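Long-range contacts in ribosome-inactivating protein (Lychnis chalcedonica, PDB 2G5X), which belongs to the plant ribosome-inactivating proteins and folds as one chain, with a mixed beta sheet packed against helices: residues Arg84-Ser89 with Pro111-Ala116; Asn57-Ala62 with Thr142-Val147. One frame throughout, in Å; residues are numbered along the deposited sequence.

Contact 1: residues Arg84-Ser89 with Pro111-Ala116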
loop_
_atom_site.group_PDB
_atom_site.type_symbol
_atom_site.label_atom_id
_atom_site.label_comp_id
_atom_site.label_asym_id
_atom_site.label_seq_id
_atom_site.Cartn_x
_atom_site.Cartn_y
_atom_site.Cartn_z
ATOM N N ARG A 84 -19.287 0.219 -0.191
ATOM C CA ARG A 84 -19.173 -1.205 0.137
ATOM C C ARG A 84 -17.753 -1.622 0.528
ATOM O O ARG A 84 -16.778 -1.211 -0.103
ATOM C CB ARG A 84 -19.649 -2.061 -1.048
ATOM C CG ARG A 84 -18.813 -1.899 -2.313
ATOM C CD ARG A 84 -19.352 -2.709 -3.493
ATOM N NE ARG A 84 -18.560 -2.445 -4.692
ATOM C CZ ARG A 84 -18.898 -2.809 -5.925
ATOM N NH1 ARG A 84 -20.029 -3.469 -6.146
ATOM N NH2 ARG A 84 -18.106 -2.494 -6.944
ATOM N N ALA A 85 -17.654 -2.446 1.567
ATOM C CA ALA A 85 -16.363 -2.934 2.058
ATOM C C ALA A 85 -16.001 -4.262 1.402
ATOM O O ALA A 85 -16.758 -5.228 1.492
ATOM C CB ALA A 85 -16.411 -3.103 3.576
ATOM N N ASN A 86 -14.834 -4.310 0.761
ATOM C CA ASN A 86 -14.365 -5.513 0.067
ATOM C C ASN A 86 -13.074 -6.058 0.689
ATOM O O ASN A 86 -12.052 -5.372 0.700
ATOM C CB ASN A 86 -14.093 -5.194 -1.407
ATOM C CG ASN A 86 -15.226 -4.430 -2.066
ATOM O OD1 ASN A 86 -16.264 -5.000 -2.403
ATOM N ND2 ASN A 86 -15.033 -3.125 -2.246
ATOM N N PHE A 87 -13.111 -7.289 1.191
ATOM C CA PHE A 87 -11.922 -7.897 1.791
ATOM C C PHE A 87 -11.346 -9.014 0.927
ATOM O O PHE A 87 -12.088 -9.727 0.250
ATOM C CB PHE A 87 -12.245 -8.480 3.168
ATOM C CG PHE A 87 -12.561 -7.447 4.202
ATOM C CD1 PHE A 87 -13.869 -7.249 4.634
ATOM C CD2 PHE A 87 -11.547 -6.656 4.732
ATOM C CE1 PHE A 87 -14.163 -6.270 5.587
ATOM C CE2 PHE A 87 -11.829 -5.677 5.682
ATOM C CZ PHE A 87 -13.141 -5.483 6.110
ATOM N N PHE A 88 -10.023 -9.163 0.948
ATOM C CA PHE A 88 -9.382 -10.229 0.188
ATOM C C PHE A 88 -9.934 -11.549 0.729
ATOM O O PHE A 88 -10.334 -11.632 1.890
ATOM C CB PHE A 88 -7.855 -10.166 0.341
ATOM C CG PHE A 88 -7.208 -9.078 -0.476
ATOM C CD1 PHE A 88 -6.396 -8.120 0.126
ATOM C CD2 PHE A 88 -7.414 -9.012 -1.853
ATOM C CE1 PHE A 88 -5.797 -7.110 -0.632
ATOM C CE2 PHE A 88 -6.821 -8.008 -2.619
ATOM C CZ PHE A 88 -6.012 -7.055 -2.008
ATOM N N SER A 89 -9.959 -12.575 -0.117
ATOM C CA SER A 89 -10.505 -13.869 0.269
ATOM C C SER A 89 -9.900 -14.496 1.520
ATOM O O SER A 89 -10.590 -15.222 2.234
ATOM C CB SER A 89 -10.391 -14.855 -0.897
ATOM O OG SER A 89 -9.035 -15.135 -1.197
ATOM N N PRO A 111 -19.436 -9.112 -1.025
ATOM C CA PRO A 111 -18.905 -10.477 -0.987
ATOM C C PRO A 111 -17.378 -10.429 -0.997
ATOM O O PRO A 111 -16.787 -9.405 -1.340
ATOM C CB PRO A 111 -19.462 -11.101 -2.267
ATOM C CG PRO A 111 -20.740 -10.350 -2.490
ATOM C CD PRO A 111 -20.339 -8.927 -2.175
ATOM N N ALA A 112 -16.739 -11.532 -0.623
ATOM C CA ALA A 112 -15.280 -11.585 -0.613
ATOM C C ALA A 112 -14.737 -11.330 -2.016
ATOM O O ALA A 112 -15.361 -11.704 -3.010
ATOM C CB ALA A 112 -14.806 -12.947 -0.116
ATOM N N LEU A 113 -13.573 -10.691 -2.090
ATOM C CA LEU A 113 -12.932 -10.398 -3.367
ATOM C C LEU A 113 -12.473 -11.687 -4.042
ATOM O O LEU A 113 -12.204 -12.689 -3.374
ATOM C CB LEU A 113 -11.732 -9.472 -3.158
ATOM C CG LEU A 113 -12.047 -8.012 -2.808
ATOM C CD1 LEU A 113 -10.764 -7.288 -2.420
ATOM C CD2 LEU A 113 -12.708 -7.335 -4.004
ATOM N N PRO A 114 -12.378 -11.674 -5.382
ATOM C CA PRO A 114 -11.954 -12.831 -6.178
ATOM C C PRO A 114 -10.466 -13.182 -6.121
ATOM O O PRO A 114 -9.945 -13.817 -7.038
ATOM C CB PRO A 114 -12.415 -12.462 -7.588
ATOM C CG PRO A 114 -12.253 -10.976 -7.607
ATOM C CD PRO A 114 -12.819 -10.570 -6.255
ATOM N N CYS A 115 -9.780 -12.768 -5.058
ATOM C CA CYS A 115 -8.363 -13.091 -4.902
ATOM C C CYS A 115 -7.894 -12.894 -3.461
ATOM O O CYS A 115 -8.595 -12.285 -2.650
ATOM C CB CYS A 115 -7.502 -12.253 -5.859
ATOM S SG CYS A 115 -7.264 -10.519 -5.408
ATOM N N ALA A 116 -6.715 -13.431 -3.147
ATOM C CA ALA A 116 -6.140 -13.322 -1.806
ATOM C C ALA A 116 -5.168 -12.146 -1.691
ATOM O O ALA A 116 -4.797 -11.533 -2.692
ATOM C CB ALA A 116 -5.437 -14.622 -1.432
HETATM O O HOH W 1 -16.918 -7.540 -3.313
#
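The ring of F88 meets the loop 111-116 on two sides: the carbonyl oxygen of A116 lies over one face, while that of C115 sits at the edge, near the ring plane, 3.6 Å from F88 CD2. C115 SG makes a sulfur-aromatic contact with the same ring, approaching obliquely, 72° off the normal and 3.8 Å from CE2. This is where strand 83-87 runs out of the mixed sheet of the ribosome-inactivating fold and the chain leading from edge strand 108-109 to helix 119-126 stays alongside it. Two backbone bonds tie this irregular loop to the strand end, one at L113 and one at C115. L113 N gives a nearly straight bond to F87 O (2.9 Å, 173°), and S89 N gives another to C115 O. L113 also turns its side chain toward the strand: with CG beside its own backbone N and anti to the carbonyl carbon (chi1 -72°), this branch point stands 3.5 Å from F87 O, CD1 meeting F88 CD2 at 3.8 Å and CD2 meeting N86 CB at 3.6 Å. ND2 of N86 is held by F73 O and D75 OD1 of the neighbouring strand, and OD1 at the other end takes a water. That water bridges the segments, donating to N86 OD1 at 2.8 Å and to P111 O at 2.7 Å.

Contact 2: residues Asn57-Ala62 with Thr142-Val147; sequences NTITLA and TAFTAV
I59 reaches out from strand 58-64 and F144 from helix 137-145, the two side chains approaching from opposite directions until the isoleucine lies over a face of the phenyl ring. It is a CH-pi contact at a strand-helix interface, joining the sheet of the ribosome-inactivating fold to a helix packed on it. I59 CD1 sits almost exactly above the ring centre, 3.6 Å from the centroid and 5° off the normal, and I59 CG1 comes down over the rim at F144 CZ, 3.4 Å away. The fit follows from an extended F144, whose ring carbon CG is anti to the backbone N (chi1 -174°) and carries the ring out from the helix to the strand. At its far end CZ also nears the backbone, 3.5 Å from N57 O, and T58 CA lies in the ring plane at the edge. N57 adds its CB, 4.0 Å from F144 CE2. Around this pair the core closes in with F73 of strand 69-76 and F160 of helix 154-173, both touching I59 and V147. The V147 side chain itself only brushes the strand, with CG1 4.4 Å from I59 CD1.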
loop_
_atom_site.group_PDB
_atom_site.type_symbol
_atom_site.label_atom_id
_atom_site.label_comp_id
_atom_site.label_asym_id
_atom_site.label_seq_id
_atom_site.Cartn_x
_atom_site.Cartn_y
_atom_site.Cartn_z
ATOM N N ASN A 57 -13.635 10.116 -8.311
ATOM C CA ASN A 57 -14.016 8.823 -7.740
ATOM C C ASN A 57 -12.970 8.472 -6.682
ATOM O O ASN A 57 -11.783 8.764 -6.848
ATOM C CB ASN A 57 -14.058 7.725 -8.812
ATOM C CG ASN A 57 -15.211 7.902 -9.795
ATOM O OD1 ASN A 57 -16.180 8.615 -9.520
ATOM N ND2 ASN A 57 -15.115 7.236 -10.939
ATOM N N THR A 58 -13.410 7.826 -5.607
ATOM C CA THR A 58 -12.513 7.484 -4.512
ATOM C C THR A 58 -12.557 6.023 -4.073
ATOM O O THR A 58 -13.630 5.430 -3.962
ATOM C CB THR A 58 -12.830 8.356 -3.268
ATOM O OG1 THR A 58 -12.690 9.742 -3.609
ATOM C CG2 THR A 58 -11.893 8.026 -2.115
ATOM N N ILE A 59 -11.376 5.453 -3.846
ATOM C CA ILE A 59 -11.244 4.089 -3.342
ATOM C C ILE A 59 -10.426 4.204 -2.058
ATOM O O ILE A 59 -9.378 4.852 -2.043
ATOM C CB ILE A 59 -10.506 3.157 -4.332
ATOM C CG1 ILE A 59 -11.418 2.834 -5.518
ATOM C CG2 ILE A 59 -10.092 1.865 -3.622
ATOM C CD1 ILE A 59 -10.792 1.902 -6.548
ATOM N N THR A 60 -10.915 3.598 -0.981
ATOM C CA THR A 60 -10.219 3.654 0.304
ATOM C C THR A 60 -9.535 2.323 0.613
ATOM O O THR A 60 -10.192 1.291 0.717
ATOM C CB THR A 60 -11.204 3.999 1.452
ATOM O OG1 THR A 60 -11.862 5.239 1.157
ATOM C CG2 THR A 60 -10.462 4.129 2.781
ATOM N N LEU A 61 -8.211 2.358 0.752
ATOM C CA LEU A 61 -7.426 1.164 1.053
ATOM C C LEU A 61 -7.300 0.970 2.559
ATOM O O LEU A 61 -7.233 1.943 3.308
ATOM C CB LEU A 61 -6.016 1.293 0.471
ATOM C CG LEU A 61 -5.848 1.590 -1.020
ATOM C CD1 LEU A 61 -4.366 1.786 -1.336
ATOM C CD2 LEU A 61 -6.419 0.447 -1.833
ATOM N N ALA A 62 -7.245 -0.285 2.999
ATOM C CA ALA A 62 -7.101 -0.589 4.422
ATOM C C ALA A 62 -5.839 -1.414 4.662
ATOM O O ALA A 62 -5.695 -2.507 4.116
ATOM C CB ALA A 62 -8.324 -1.345 4.932
ATOM N N THR A 142 -5.362 3.775 -14.561
ATOM C CA THR A 142 -5.994 2.783 -15.426
ATOM C C THR A 142 -6.520 1.603 -14.616
ATOM O O THR A 142 -7.648 1.144 -14.831
ATOM C CB THR A 142 -5.005 2.264 -16.495
ATOM O OG1 THR A 142 -4.646 3.339 -17.375
ATOM C CG2 THR A 142 -5.633 1.142 -17.305
ATOM N N ALA A 143 -5.708 1.120 -13.678
ATOM C CA ALA A 143 -6.105 -0.016 -12.847
ATOM C C ALA A 143 -7.303 0.357 -11.975
ATOM O O ALA A 143 -8.213 -0.445 -11.764
ATOM C CB ALA A 143 -4.931 -0.463 -11.978
ATOM N N PHE A 144 -7.290 1.587 -11.474
ATOM C CA PHE A 144 -8.362 2.113 -10.632
ATOM C C PHE A 144 -9.687 2.082 -11.407
ATOM O O PHE A 144 -10.705 1.588 -10.913
ATOM C CB PHE A 144 -7.995 3.551 -10.231
ATOM C CG PHE A 144 -8.936 4.196 -9.238
ATOM C CD1 PHE A 144 -8.448 4.681 -8.028
ATOM C CD2 PHE A 144 -10.282 4.390 -9.541
ATOM C CE1 PHE A 144 -9.285 5.356 -7.136
ATOM C CE2 PHE A 144 -11.126 5.062 -8.657
ATOM C CZ PHE A 144 -10.629 5.548 -7.455
ATOM N N THR A 145 -9.656 2.591 -12.633
ATOM C CA THR A 145 -10.844 2.648 -13.485
ATOM C C THR A 145 -11.462 1.281 -13.789
ATOM O O THR A 145 -12.678 1.164 -13.942
ATOM C CB THR A 145 -10.514 3.361 -14.813
ATOM O OG1 THR A 145 -10.092 4.698 -14.531
ATOM C CG2 THR A 145 -11.735 3.407 -15.724
ATOM N N ALA A 146 -10.629 0.251 -13.869
ATOM C CA ALA A 146 -11.121 -1.092 -14.158
ATOM C C ALA A 146 -11.752 -1.748 -12.934
ATOM O O ALA A 146 -12.356 -2.815 -13.036
ATOM C CB ALA A 146 -9.982 -1.962 -14.683
ATOM N N VAL A 147 -11.621 -1.101 -11.780
ATOM C CA VAL A 147 -12.161 -1.639 -10.537
ATOM C C VAL A 147 -13.338 -0.871 -9.935
ATOM O O VAL A 147 -14.394 -1.447 -9.668
ATOM C CB VAL A 147 -11.046 -1.744 -9.467
ATOM C CG1 VAL A 147 -11.641 -2.096 -8.108
ATOM C CG2 VAL A 147 -10.034 -2.797 -9.888
#

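Both contacts reach the same mixed sheet but at different strands: contact 2 uses strand 58-64, and contact 1 uses strand 83-87, with strand 69-76 lying between them. F73 on that middle strand serves both, its carbonyl oxygen accepting from N86 ND2 and its side chain packing on I59 and V147. The centres are 14 Å apart and the nearest atoms about 5 Å, so the two do not touch. Along the chain contact 1 is nested inside the loop closed by contact 2. A further bridge is K150, whose backbone O takes R84 NH2 while its NZ reaches T145 O.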